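Local coordinates for lipolytic protein G-D-S-L family (Chitinophaga pinensis, PDB 4Q7Q) that is of unconfirmed function but, as a GDSL-family member of the SGNH hydrolase clan, probably hydrolyses ester bonds as a lipase or acylhydrolase, at residues G12-Y17 against G50-T55; L18-D23 against G32-L37; N188-K193 against Y223-A228; M130-F135 against D235-S240. All coordinates share one frame; numbering follows the deposited sequence. Where two conformers were deposited one is given.

Contact 1. Residues G12-Y17 against G50-T55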
loop_
_atom_site.group_PDB
_atom_site.type_symbol
_atom_site.label_atom_id
_atom_site.label_comp_id
_atom_site.label_asym_id
_atom_site.label_seq_id
_atom_site.Cartn_x
_atom_site.Cartn_y
_atom_site.Cartn_z
ATOM N N GLY A 12 -4.300 6.674 3.150
ATOM C CA GLY A 12 -3.242 5.784 2.728
ATOM C C GLY A 12 -1.902 6.451 2.538
ATOM O O GLY A 12 -1.679 7.582 2.991
ATOM N N ASP A 13 -1.008 5.719 1.878
ATOM C CA ASP A 13 0.343 6.179 1.584
ATOM C C ASP A 13 0.461 6.447 0.073
ATOM O O ASP A 13 -0.518 6.853 -0.548
ATOM C CB ASP A 13 1.380 5.162 2.072
ATOM C CG ASP A 13 1.057 3.734 1.631
ATOM O OD1 ASP A 13 0.545 3.557 0.499
ATOM O OD2 ASP A 13 1.301 2.787 2.419
ATOM N N SER A 14 1.623 6.200 -0.524
ATOM C CA SER A 14 1.805 6.491 -1.944
ATOM C C SER A 14 0.879 5.674 -2.835
ATOM O O SER A 14 0.453 6.145 -3.874
ATOM C CB SER A 14 3.253 6.254 -2.379
ATOM O OG SER A 14 3.677 4.971 -1.984
ATOM N N ILE A 15 0.578 4.446 -2.441
ATOM C CA ILE A 15 -0.286 3.604 -3.261
ATOM C C ILE A 15 -1.663 4.259 -3.472
ATOM O O ILE A 15 -2.273 4.113 -4.531
ATOM C CB ILE A 15 -0.356 2.183 -2.687
ATOM C CG1 ILE A 15 1.032 1.543 -2.794
ATOM C CG2 ILE A 15 -1.395 1.337 -3.396
ATOM C CD1 ILE A 15 1.196 0.237 -2.049
ATOM N N THR A 16 -2.103 5.037 -2.482
ATOM C CA THR A 16 -3.350 5.795 -2.551
ATOM C C THR A 16 -3.122 7.153 -3.197
ATOM O O THR A 16 -3.851 7.551 -4.103
ATOM C CB THR A 16 -3.935 5.965 -1.140
ATOM O OG1 THR A 16 -4.203 4.663 -0.607
ATOM C CG2 THR A 16 -5.212 6.794 -1.159
ATOM N N TYR A 17 -2.108 7.858 -2.712
ATOM C CA TYR A 17 -1.720 9.162 -3.245
ATOM C C TYR A 17 -1.624 9.194 -4.777
ATOM O O TYR A 17 -2.136 10.116 -5.428
ATOM C CB TYR A 17 -0.372 9.551 -2.640
ATOM C CG TYR A 17 0.275 10.782 -3.248
ATOM C CD1 TYR A 17 -0.017 12.056 -2.769
ATOM C CD2 TYR A 17 1.208 10.662 -4.277
ATOM C CE1 TYR A 17 0.587 13.179 -3.312
ATOM C CE2 TYR A 17 1.814 11.768 -4.825
ATOM C CZ TYR A 17 1.503 13.030 -4.341
ATOM O OH TYR A 17 2.108 14.138 -4.888
ATOM N N GLY A 50 -4.348 9.958 0.655
ATOM C CA GLY A 50 -3.099 9.234 0.565
ATOM C C GLY A 50 -1.973 10.233 0.680
ATOM O O GLY A 50 -1.976 11.277 0.012
ATOM N N HIS A 51 -1.005 9.914 1.525
ATOM C CA HIS A 51 0.139 10.791 1.747
ATOM C C HIS A 51 1.419 10.094 1.340
ATOM O O HIS A 51 1.770 9.045 1.875
ATOM C CB HIS A 51 0.165 11.254 3.199
ATOM C CG HIS A 51 -1.021 12.086 3.551
ATOM N ND1 HIS A 51 -0.984 13.463 3.562
ATOM C CD2 HIS A 51 -2.297 11.739 3.833
ATOM C CE1 HIS A 51 -2.181 13.929 3.864
ATOM N NE2 HIS A 51 -3.001 12.902 4.029
ATOM N N ASN A 52 2.091 10.684 0.360
ATOM C CA ASN A 52 3.222 10.062 -0.310
ATOM C C ASN A 52 4.355 9.795 0.664
ATOM O O ASN A 52 4.887 10.719 1.267
ATOM C CB ASN A 52 3.688 10.954 -1.463
ATOM C CG ASN A 52 4.631 10.234 -2.413
ATOM O OD1 ASN A 52 4.813 9.028 -2.314
ATOM N ND2 ASN A 52 5.209 10.969 -3.350
ATOM N N GLY A 53 4.694 8.522 0.843
ATOM C CA GLY A 53 5.813 8.151 1.678
ATOM C C GLY A 53 5.514 7.996 3.152
ATOM O O GLY A 53 6.411 7.674 3.917
ATOM N N TRP A 54 4.273 8.234 3.564
ATOM C CA TRP A 54 3.979 8.244 4.996
ATOM C C TRP A 54 3.766 6.857 5.592
ATOM O O TRP A 54 3.265 5.936 4.939
ATOM C CB TRP A 54 2.743 9.093 5.311
ATOM C CG TRP A 54 2.923 10.577 5.192
ATOM C CD1 TRP A 54 3.746 11.258 4.331
ATOM C CD2 TRP A 54 2.220 11.570 5.943
ATOM N NE1 TRP A 54 3.598 12.621 4.519
ATOM C CE2 TRP A 54 2.665 12.833 5.501
ATOM C CE3 TRP A 54 1.265 11.514 6.959
ATOM C CZ2 TRP A 54 2.184 14.023 6.032
ATOM C CZ3 TRP A 54 0.784 12.702 7.485
ATOM C CH2 TRP A 54 1.254 13.935 7.030
ATOM N N THR A 55 4.099 6.746 6.872
ATOM C CA THR A 55 3.791 5.558 7.653
ATOM C C THR A 55 2.443 5.750 8.356
ATOM O O THR A 55 1.909 6.869 8.407
ATOM C CB THR A 55 4.848 5.323 8.731
ATOM O OG1 THR A 55 4.838 6.438 9.629
ATOM C CG2 THR A 55 6.234 5.184 8.103
HETATM O O HOH W 1 2.453 2.950 4.829
HETATM O O HOH W 2 4.602 5.556 0.323
HETATM O O HOH W 3 4.705 14.006 -3.506
#
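G12 and G50 pair as the last parallel rungs of two adjacent strands, and H51 N donates to G12 O at 2.8 Å, nearly straight at the hydrogen (163°) but from above the carbonyl plane. Two CA-H...O contacts, G50 CA to G12 O and D13 CA to H51 O, draw the backbones together where they leave the sheet. A side chain on G50 would run into T16 and Y17. Beyond it the Y17 ring lies against N52: CG stands anti to the backbone N (chi1 171°), which carries the ring back over the loop, and N52 CB sits over the centre of one face, 3.8 Å from the centroid, while G50 O lies at the ring edge. Ring and amide planes are only 15° apart. Y17 OH bonds to E24 and, through a water, to N52 ND2. An alanine in place of Y17 would probably leave N52 without the ring beneath it and E24 without its hydroxyl partner. At the other end of the short helix D13 is the N-cap, OD1 accepting from I15 N at 3.1 Å; its OD2 reaches W54 O through a second water. S14 CB touches N52 OD1 at 3.2 Å. S14 OG turns elsewhere, to H238 NE2, and shares a water with G53 N, although that water's bond to the glycine is weak. The GDS sequence at the end of strand 6-12, next to edge strand 44-50, with its serine opening a helix, is the signature motif of GDSL hydrolases, in which S14 would be the probable nucleophile.

Contact 2. Residues L18-D23 against G32-L37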
loop_
_atom_site.group_PDB
_atom_site.type_symbol
_atom_site.label_atom_id
_atom_site.label_comp_id
_atom_site.label_asym_id
_atom_site.label_seq_id
_atom_site.Cartn_x
_atom_site.Cartn_y
_atom_site.Cartn_z
ATOM N N LEU A 18 -0.980 8.176 -5.343
ATOM C CA LEU A 18 -0.647 8.165 -6.761
ATOM C C LEU A 18 -1.857 8.088 -7.682
ATOM O O LEU A 18 -1.726 8.332 -8.879
ATOM C CB LEU A 18 0.315 7.016 -7.075
ATOM C CG LEU A 18 1.735 7.218 -6.538
ATOM C CD1 LEU A 18 2.554 5.911 -6.578
ATOM C CD2 LEU A 18 2.438 8.359 -7.279
ATOM N N ASN A 19 -3.025 7.749 -7.134
ATOM C CA ASN A 19 -4.256 7.719 -7.923
ATOM C C ASN A 19 -4.474 9.023 -8.680
ATOM O O ASN A 19 -4.987 9.029 -9.801
ATOM C CB ASN A 19 -5.467 7.439 -7.030
ATOM C CG ASN A 19 -6.752 7.298 -7.823
ATOM O OD1 ASN A 19 -7.063 6.226 -8.341
ATOM N ND2 ASN A 19 -7.508 8.387 -7.927
ATOM N N ASP A 20 -4.060 10.126 -8.064
ATOM C CA ASP A 20 -4.315 11.443 -8.632
ATOM C C ASP A 20 -3.053 12.177 -9.056
ATOM O O ASP A 20 -3.083 13.377 -9.331
ATOM C CB ASP A 20 -5.164 12.270 -7.671
ATOM C CG ASP A 20 -6.537 11.669 -7.484
ATOM O OD1 ASP A 20 -6.671 10.757 -6.642
ATOM O OD2 ASP A 20 -7.472 12.072 -8.220
ATOM N N HIS A 21 -1.951 11.440 -9.117
ATOM C CA HIS A 21 -0.664 12.001 -9.511
ATOM C C HIS A 21 0.061 11.008 -10.390
ATOM O O HIS A 21 1.155 10.546 -10.059
ATOM C CB HIS A 21 0.165 12.360 -8.279
ATOM C CG HIS A 21 -0.502 13.365 -7.402
ATOM N ND1 HIS A 21 -0.598 14.698 -7.743
ATOM C CD2 HIS A 21 -1.156 13.229 -6.225
ATOM C CE1 HIS A 21 -1.259 15.343 -6.800
ATOM N NE2 HIS A 21 -1.613 14.473 -5.870
ATOM N N LEU A 22 -0.558 10.684 -11.520
ATOM C CA LEU A 22 -0.028 9.649 -12.395
ATOM C C LEU A 22 1.299 10.045 -13.039
ATOM O O LEU A 22 2.073 9.181 -13.432
ATOM C CB LEU A 22 -1.063 9.253 -13.448
ATOM C CG LEU A 22 -2.374 8.749 -12.834
ATOM C CD1 LEU A 22 -3.432 8.548 -13.899
ATOM C CD2 LEU A 22 -2.144 7.461 -12.052
ATOM N N ASP A 23 1.575 11.344 -13.119
ATOM C CA ASP A 23 2.877 11.812 -13.597
ATOM C C ASP A 23 4.010 11.265 -12.724
ATOM O O ASP A 23 5.108 11.008 -13.217
ATOM C CB ASP A 23 2.933 13.342 -13.632
ATOM C CG ASP A 23 2.650 13.969 -12.281
ATOM O OD1 ASP A 23 1.656 13.580 -11.637
ATOM O OD2 ASP A 23 3.422 14.857 -11.862
ATOM N N GLY A 32 -5.599 4.702 -11.228
ATOM C CA GLY A 32 -5.306 4.193 -9.898
ATOM C C GLY A 32 -6.483 3.447 -9.295
ATOM O O GLY A 32 -7.534 3.335 -9.921
ATOM N N TYR A 33 -6.333 2.945 -8.075
ATOM C CA TYR A 33 -7.387 2.088 -7.524
ATOM C C TYR A 33 -8.634 2.845 -7.052
ATOM O O TYR A 33 -9.719 2.264 -7.007
ATOM C CB TYR A 33 -6.850 1.115 -6.453
ATOM C CG TYR A 33 -6.731 1.687 -5.058
ATOM C CD1 TYR A 33 -7.805 1.641 -4.169
ATOM C CD2 TYR A 33 -5.539 2.246 -4.614
ATOM C CE1 TYR A 33 -7.698 2.153 -2.897
ATOM C CE2 TYR A 33 -5.430 2.767 -3.335
ATOM C CZ TYR A 33 -6.505 2.713 -2.481
ATOM O OH TYR A 33 -6.388 3.247 -1.220
ATOM N N LEU A 34 -8.494 4.128 -6.721
ATOM C CA LEU A 34 -9.667 4.931 -6.347
ATOM C C LEU A 34 -10.551 5.166 -7.565
ATOM O O LEU A 34 -11.781 5.011 -7.512
ATOM C CB LEU A 34 -9.266 6.294 -5.769
ATOM C CG LEU A 34 -8.193 6.335 -4.675
ATOM C CD1 LEU A 34 -8.016 7.763 -4.147
ATOM C CD2 LEU A 34 -8.515 5.383 -3.543
ATOM N N THR A 35 -9.907 5.547 -8.664
ATOM C CA THR A 35 -10.587 5.768 -9.938
ATOM C C THR A 35 -11.289 4.494 -10.388
ATOM O O THR A 35 -12.458 4.518 -10.768
ATOM C CB THR A 35 -9.585 6.244 -11.002
ATOM O OG1 THR A 35 -9.025 7.497 -10.587
ATOM C CG2 THR A 35 -10.243 6.397 -12.381
ATOM N N ARG A 36 -10.585 3.368 -10.314
ATOM C CA ARG A 36 -11.160 2.099 -10.739
ATOM C C ARG A 36 -12.301 1.643 -9.830
ATOM O O ARG A 36 -13.292 1.098 -10.312
ATOM C CB ARG A 36 -10.079 1.032 -10.836
ATOM C CG ARG A 36 -9.052 1.326 -11.908
ATOM C CD ARG A 36 -7.944 0.266 -11.941
ATOM N NE ARG A 36 -6.953 0.563 -12.974
ATOM C CZ ARG A 36 -7.124 0.292 -14.263
ATOM N NH1 ARG A 36 -6.185 0.609 -15.142
ATOM N NH2 ARG A 36 -8.239 -0.299 -14.674
ATOM N N LEU A 37 -12.168 1.866 -8.523
ATOM C CA LEU A 37 -13.259 1.541 -7.601
ATOM C C LEU A 37 -14.513 2.309 -8.008
ATOM O O LEU A 37 -15.605 1.744 -8.096
ATOM C CB LEU A 37 -12.882 1.870 -6.146
ATOM C CG LEU A 37 -13.867 1.529 -5.009
ATOM C CD1 LEU A 37 -15.094 2.478 -4.908
ATOM C CD2 LEU A 37 -14.320 0.077 -5.105
HETATM O O HOH W 4 -6.472 7.511 -11.355
#
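N19 reaches across to the first turn of helix 33-40, and a clear hydrogen bond is made there: T35 N donates to N19 OD1 at 2.9 Å, almost straight (170°) and tilted 26° from the amide plane. With CG anti to the backbone N (chi1 -176°), the amide is carried out to the helix start. L34 N also lies 3.0 Å from N19 OD1. The other end of the amide is fixed from its own segment, N19 ND2 giving D20 OD1 a straight bond of 2.8 Å that arrives from above the carboxylate plane. D20 is held in turn by N48 and Y46. One water adds a bridge, donating to N19 O, accepting from G32 N and bonding to T35 OG1. Apolar packing comes from L34, whose CB lies 3.4 Å from N19 CG and whose CD1 rests against N19 CB. G32 is tight against the amide, since a side chain there would strike N19 OD1. A leucine in place of N19 would probably leave T35 N without its acceptor and D20 with one donor fewer. A side-chain amide oxygen accepting from a first-turn backbone N-H, close to the N-cap residue G32, here ties the 3-10 turn after helix 14-17 to the start of helix 33-40.

Contact 3. Residues N188-K193 against Y223-A228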
loop_
_atom_site.group_PDB
_atom_site.type_symbol
_atom_site.label_atom_id
_atom_site.label_comp_id
_atom_site.label_asym_id
_atom_site.label_seq_id
_atom_site.Cartn_x
_atom_site.Cartn_y
_atom_site.Cartn_z
ATOM N N ASN A 188 5.052 -12.071 -9.412
ATOM C CA ASN A 188 4.302 -11.297 -10.393
ATOM C C ASN A 188 4.422 -9.796 -10.222
ATOM O O ASN A 188 3.741 -9.046 -10.907
ATOM C CB ASN A 188 2.828 -11.705 -10.390
ATOM C CG ASN A 188 2.590 -12.990 -11.137
ATOM O OD1 ASN A 188 3.227 -13.249 -12.154
ATOM N ND2 ASN A 188 1.677 -13.809 -10.634
HETATM N N MSE A 189 5.277 -9.349 -9.309
HETATM C CA MSE A 189 5.443 -7.913 -9.105
HETATM C C MSE A 189 6.098 -7.235 -10.306
HETATM O O MSE A 189 5.603 -6.222 -10.795
HETATM C CB MSE A 189 6.227 -7.637 -7.824
HETATM C CG MSE A 189 5.499 -8.100 -6.579
HETATM SE SE MSE A 189 3.880 -7.061 -6.293
HETATM C CE MSE A 189 2.829 -8.349 -5.260
ATOM N N VAL A 190 7.207 -7.801 -10.783
ATOM C CA VAL A 190 7.906 -7.268 -11.954
ATOM C C VAL A 190 8.380 -8.422 -12.832
ATOM O O VAL A 190 8.619 -9.516 -12.329
ATOM C CB VAL A 190 9.131 -6.400 -11.559
ATOM C CG1 VAL A 190 8.693 -5.122 -10.851
ATOM C CG2 VAL A 190 10.111 -7.208 -10.694
ATOM N N LYS A 191 8.491 -8.191 -14.140
ATOM C CA LYS A 191 8.917 -9.247 -15.064
ATOM C C LYS A 191 10.408 -9.569 -14.937
ATOM O O LYS A 191 10.821 -10.722 -15.082
ATOM C CB LYS A 191 8.613 -8.859 -16.517
ATOM C CG LYS A 191 7.146 -8.612 -16.828
ATOM C CD LYS A 191 6.343 -9.892 -16.765
ATOM C CE LYS A 191 4.914 -9.670 -17.247
ATOM N NZ LYS A 191 4.861 -9.333 -18.696
ATOM N N PHE A 192 11.211 -8.541 -14.691
ATOM C CA PHE A 192 12.655 -8.707 -14.570
ATOM C C PHE A 192 13.264 -7.434 -14.024
ATOM O O PHE A 192 12.604 -6.392 -13.967
ATOM C CB PHE A 192 13.303 -9.041 -15.924
ATOM C CG PHE A 192 13.101 -7.979 -16.976
ATOM C CD1 PHE A 192 12.010 -8.032 -17.833
ATOM C CD2 PHE A 192 13.995 -6.922 -17.099
ATOM C CE1 PHE A 192 11.819 -7.058 -18.799
ATOM C CE2 PHE A 192 13.808 -5.944 -18.060
ATOM C CZ PHE A 192 12.714 -6.015 -18.910
ATOM N N LYS A 193 14.522 -7.542 -13.612
ATOM C CA LYS A 193 15.335 -6.397 -13.257
ATOM C C LYS A 193 16.465 -6.362 -14.282
ATOM O O LYS A 193 17.128 -7.366 -14.506
ATOM C CB LYS A 193 15.890 -6.588 -11.848
ATOM C CG LYS A 193 15.884 -5.358 -10.954
ATOM C CD LYS A 193 16.360 -5.737 -9.557
ATOM C CE LYS A 193 16.530 -4.542 -8.637
ATOM N NZ LYS A 193 17.125 -4.987 -7.343
ATOM N N TYR A 223 18.203 2.553 -15.120
ATOM C CA TYR A 223 17.027 2.234 -14.312
ATOM C C TYR A 223 16.609 0.798 -14.588
ATOM O O TYR A 223 16.389 0.426 -15.736
ATOM C CB TYR A 223 15.879 3.191 -14.610
ATOM C CG TYR A 223 14.688 2.956 -13.707
ATOM C CD1 TYR A 223 14.743 3.282 -12.351
ATOM C CD2 TYR A 223 13.515 2.395 -14.199
ATOM C CE1 TYR A 223 13.666 3.059 -11.517
ATOM C CE2 TYR A 223 12.429 2.170 -13.368
ATOM C CZ TYR A 223 12.512 2.508 -12.030
ATOM O OH TYR A 223 11.439 2.282 -11.199
ATOM N N PRO A 224 16.530 -0.025 -13.534
ATOM C CA PRO A 224 16.417 -1.475 -13.745
ATOM C C PRO A 224 15.006 -1.979 -14.071
ATOM O O PRO A 224 14.838 -3.175 -14.326
ATOM C CB PRO A 224 16.893 -2.050 -12.411
ATOM C CG PRO A 224 16.519 -0.992 -11.410
ATOM C CD PRO A 224 16.752 0.316 -12.118
ATOM N N TYR A 225 14.014 -1.095 -14.083
ATOM C CA TYR A 225 12.657 -1.498 -14.448
ATOM C C TYR A 225 12.117 -0.733 -15.661
ATOM O O TYR A 225 11.268 0.142 -15.514
ATOM C CB TYR A 225 11.714 -1.314 -13.255
ATOM C CG TYR A 225 11.979 -2.232 -12.082
ATOM C CD1 TYR A 225 12.229 -3.587 -12.271
ATOM C CD2 TYR A 225 11.968 -1.742 -10.783
ATOM C CE1 TYR A 225 12.459 -4.429 -11.197
ATOM C CE2 TYR A 225 12.196 -2.576 -9.693
ATOM C CZ TYR A 225 12.446 -3.919 -9.906
ATOM O OH TYR A 225 12.666 -4.753 -8.831
ATOM N N PRO A 226 12.604 -1.063 -16.869
ATOM C CA PRO A 226 12.058 -0.446 -18.081
ATOM C C PRO A 226 10.592 -0.851 -18.255
ATOM O O PRO A 226 10.129 -1.723 -17.520
ATOM C CB PRO A 226 12.939 -1.031 -19.194
ATOM C CG PRO A 226 13.445 -2.311 -18.646
ATOM C CD PRO A 226 13.638 -2.064 -17.178
ATOM N N PRO A 227 9.861 -0.208 -19.185
ATOM C CA PRO A 227 8.438 -0.512 -19.384
ATOM C C PRO A 227 8.109 -2.003 -19.499
ATOM O O PRO A 227 7.094 -2.438 -18.954
ATOM C CB PRO A 227 8.120 0.200 -20.698
ATOM C CG PRO A 227 9.016 1.389 -20.676
ATOM C CD PRO A 227 10.297 0.922 -20.027
ATOM N N ALA A 228 8.960 -2.768 -20.177
ATOM C CA ALA A 228 8.729 -4.197 -20.375
ATOM C C ALA A 228 8.715 -4.987 -19.064
ATOM O O ALA A 228 8.270 -6.135 -19.033
ATOM C CB ALA A 228 9.769 -4.770 -21.325
#
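Y225 fills the tight half of this contact, its ring met by V190, F192 and K193. V190 CG1 stands over one face, 4.1 Å from the ring centroid, while V190 CG2 reaches the rim at CE1 (3.7 Å). F192 O comes up to the ring edge, in its plane, 3.3 Å from Y225 CD1; this carbonyl is buried with no hydrogen-bond partner anywhere in the model, so the CH edge of the ring is what it faces. K193 runs extended beyond CG, with K193 CG 3.6 Å from Y225 CE1 and lying alongside P224 CB, both side chains pointing the same way. The polar ends of K193 and Y225 go to one residue: K193 NZ forms a salt bridge with D134, and Y225 OH bonds to D134 O. The backbones come closest here, K193 CA making a CA-H...O contact of 3.4 Å with P224 O. K193 opens the small antiparallel hairpin 193-196/203-206, which lies apart from the five-stranded parallel sheet of the SGNH fold, and the proline-rich loop 223-228 packs against the hairpin's entry. Towards solvent the fit becomes looser. F192 holds CG between its backbone N and carbonyl carbon (chi1 60°), which swings the ring over the second loop, where F192 CE2 meets P226 CG at 3.7 Å and exposed A228 sets its CB at the ring edge, 4.0 Å from F192 CE1. K191, also exposed, bends its chain at chi2 and touches A228 O with its CB and CG.

Contact 4. Residues M130-F135 against D235-S240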
loop_
_atom_site.group_PDB
_atom_site.type_symbol
_atom_site.label_atom_id
_atom_site.label_comp_id
_atom_site.label_asym_id
_atom_site.label_seq_id
_atom_site.Cartn_x
_atom_site.Cartn_y
_atom_site.Cartn_z
HETATM N N MSE A 130 0.109 -4.783 0.422
HETATM C CA MSE A 130 0.408 -5.735 -0.629
HETATM C C MSE A 130 1.845 -6.207 -0.465
HETATM O O MSE A 130 2.689 -5.487 0.062
HETATM C CB MSE A 130 0.235 -5.064 -1.991
HETATM C CG MSE A 130 0.302 -6.028 -3.164
HETATM SE SE MSE A 130 -0.276 -5.258 -4.870
HETATM C CE MSE A 130 1.353 -4.277 -5.292
ATOM N N GLN A 131 2.136 -7.418 -0.923
ATOM C CA GLN A 131 3.530 -7.826 -1.017
ATOM C C GLN A 131 4.269 -6.879 -1.957
ATOM O O GLN A 131 3.663 -6.182 -2.785
ATOM C CB GLN A 131 3.646 -9.282 -1.459
ATOM C CG GLN A 131 3.073 -10.224 -0.416
ATOM C CD GLN A 131 3.280 -11.683 -0.739
ATOM O OE1 GLN A 131 4.403 -12.128 -0.999
ATOM N NE2 GLN A 131 2.198 -12.446 -0.705
ATOM N N ARG A 132 5.578 -6.819 -1.798
ATOM C CA ARG A 132 6.384 -5.915 -2.600
ATOM C C ARG A 132 7.696 -6.577 -2.947
ATOM O O ARG A 132 8.299 -7.264 -2.114
ATOM C CB ARG A 132 6.641 -4.612 -1.834
ATOM C CG ARG A 132 7.109 -4.797 -0.404
ATOM C CD ARG A 132 7.165 -3.485 0.357
ATOM N NE ARG A 132 8.284 -2.643 -0.060
ATOM C CZ ARG A 132 8.513 -1.423 0.412
ATOM N NH1 ARG A 132 7.685 -0.890 1.311
ATOM N NH2 ARG A 132 9.565 -0.737 -0.012
ATOM N N ASN A 133 8.135 -6.411 -4.187
ATOM C CA ASN A 133 9.463 -6.887 -4.528
ATOM C C ASN A 133 10.465 -5.750 -4.387
ATOM O O ASN A 133 10.133 -4.716 -3.805
ATOM C CB ASN A 133 9.503 -7.552 -5.903
ATOM C CG ASN A 133 10.390 -8.771 -5.909
ATOM O OD1 ASN A 133 11.491 -8.735 -5.371
ATOM N ND2 ASN A 133 9.906 -9.868 -6.486
ATOM N N ASP A 134 11.686 -5.943 -4.881
ATOM C CA ASP A 134 12.695 -4.890 -4.806
ATOM C C ASP A 134 12.137 -3.621 -5.435
ATOM O O ASP A 134 11.674 -3.633 -6.574
ATOM C CB ASP A 134 13.959 -5.297 -5.568
ATOM C CG ASP A 134 14.775 -6.355 -4.852
ATOM O OD1 ASP A 134 14.357 -6.864 -3.793
ATOM O OD2 ASP A 134 15.858 -6.675 -5.371
ATOM N N PHE A 135 12.186 -2.531 -4.681
ATOM C CA PHE A 135 11.682 -1.247 -5.135
ATOM C C PHE A 135 12.827 -0.360 -5.588
ATOM O O PHE A 135 13.842 -0.270 -4.902
ATOM C CB PHE A 135 10.941 -0.572 -3.982
ATOM C CG PHE A 135 10.744 0.911 -4.157
ATOM C CD1 PHE A 135 9.916 1.395 -5.151
ATOM C CD2 PHE A 135 11.375 1.818 -3.315
ATOM C CE1 PHE A 135 9.721 2.761 -5.309
ATOM C CE2 PHE A 135 11.179 3.180 -3.462
ATOM C CZ PHE A 135 10.353 3.655 -4.465
ATOM N N ASP A 235 7.454 -0.621 -10.462
ATOM C CA ASP A 235 8.742 -0.325 -9.835
ATOM C C ASP A 235 9.069 -1.265 -8.672
ATOM O O ASP A 235 9.951 -0.973 -7.868
ATOM C CB ASP A 235 8.781 1.128 -9.341
ATOM C CG ASP A 235 7.742 1.410 -8.266
ATOM O OD1 ASP A 235 7.062 0.456 -7.817
ATOM O OD2 ASP A 235 7.614 2.587 -7.860
ATOM N N GLY A 236 8.347 -2.376 -8.577
ATOM C CA GLY A 236 8.561 -3.320 -7.493
ATOM C C GLY A 236 7.550 -3.180 -6.372
ATOM O O GLY A 236 7.276 -4.142 -5.649
ATOM N N LEU A 237 6.986 -1.984 -6.236
ATOM C CA LEU A 237 6.189 -1.633 -5.062
ATOM C C LEU A 237 4.816 -1.061 -5.415
ATOM O O LEU A 237 3.792 -1.513 -4.894
ATOM C CB LEU A 237 6.968 -0.634 -4.205
ATOM C CG LEU A 237 6.266 0.095 -3.047
ATOM C CD1 LEU A 237 5.728 -0.863 -1.989
ATOM C CD2 LEU A 237 7.209 1.107 -2.416
ATOM N N HIS A 238 4.796 -0.072 -6.301
ATOM C CA HIS A 238 3.560 0.636 -6.602
ATOM C C HIS A 238 2.812 -0.037 -7.730
ATOM O O HIS A 238 3.389 -0.313 -8.772
ATOM C CB HIS A 238 3.861 2.088 -6.958
ATOM C CG HIS A 238 4.534 2.836 -5.852
ATOM N ND1 HIS A 238 5.882 3.125 -5.856
ATOM C CD2 HIS A 238 4.045 3.321 -4.688
ATOM C CE1 HIS A 238 6.191 3.771 -4.744
ATOM N NE2 HIS A 238 5.095 3.905 -4.019
ATOM N N PRO A 239 1.520 -0.307 -7.518
ATOM C CA PRO A 239 0.710 -1.028 -8.496
ATOM C C PRO A 239 0.721 -0.429 -9.901
ATOM O O PRO A 239 0.723 0.796 -10.107
ATOM C CB PRO A 239 -0.695 -0.943 -7.903
ATOM C CG PRO A 239 -0.470 -0.896 -6.445
ATOM C CD PRO A 239 0.797 -0.103 -6.248
ATOM N N SER A 240 0.733 -1.335 -10.869
ATOM C CA SER A 240 0.452 -1.008 -12.253
ATOM C C SER A 240 -1.052 -0.864 -12.447
ATOM O O SER A 240 -1.823 -0.992 -11.500
ATOM C CB SER A 240 0.950 -2.145 -13.134
ATOM O OG SER A 240 0.256 -3.342 -12.824
HETATM O O HOH W 5 3.477 -3.348 -2.836
#
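L237 sits between R132 and F135. Its CG is anti to the backbone N (chi1 169°), and from there CD1 lies over one face of the R132 guanidinium, 3.7 Å from R132 CZ, while CD2 stands over the F135 ring, 4.0 Å from the centroid, and still brushes R132 NH2. R132 runs beside L237 in the same direction and bends at chi3, bringing its flat end over the leucine; R132 NH1 is taken by T80. F135 turns its edge to D235, with F135 CE1 3.3 Å from D235 OD2 and the carboxylate plane nearly perpendicular to the ring. The same ring atom meets H238 CE1 obliquely. D235 keeps CG between its own N and carbonyl carbon (chi1 63°), which folds the carboxylate back over its own loop. D235 OD1 accepts from both L237 N and H238 N, an Asx turn within a wider Asx motif, and D235 OD2 takes H238 ND1 at 2.7 Å on its syn lone pair, in the imidazole plane. Carboxylate and ring are thus fixed in rotation, consistent with the Asp-His pair of a Ser-His-Asp triad, since H238 NE2 bonds to S14. Between backbones, N133 N donates to G236 O at 2.8 Å; a side chain on G236 would collide with D134 O. M130 CE closes the far end against P239 CG. The first segment carries the chain from strand 123-127 to strand 135-136, the second runs into helix 241-257, helix 80-85 touches R132 and L237, and I15 of helix 14-17 packs on H238 and P239.

Contacts 1 and 4, with centres about 14 Å apart, meet through the S14 OG to H238 NE2 bond, so the serine loop and the aspartate-histidine loop come together at the ends of parallel-sheet strands 6-12, 44-50 and 123-127. Contact 2 lies within the chain loop closed by contact 1, about 12 Å away between centres, and joins it through T16 OG1 and Y33 OH; it also touches contact 4 where L18 packs on H238. Contact 3 is nested inside the loop closed by contact 4, about 10 Å off between centres, and both its polar links lead to D134. Contacts 1 and 3 do not touch. The probable active site therefore draws on both early and late chain regions.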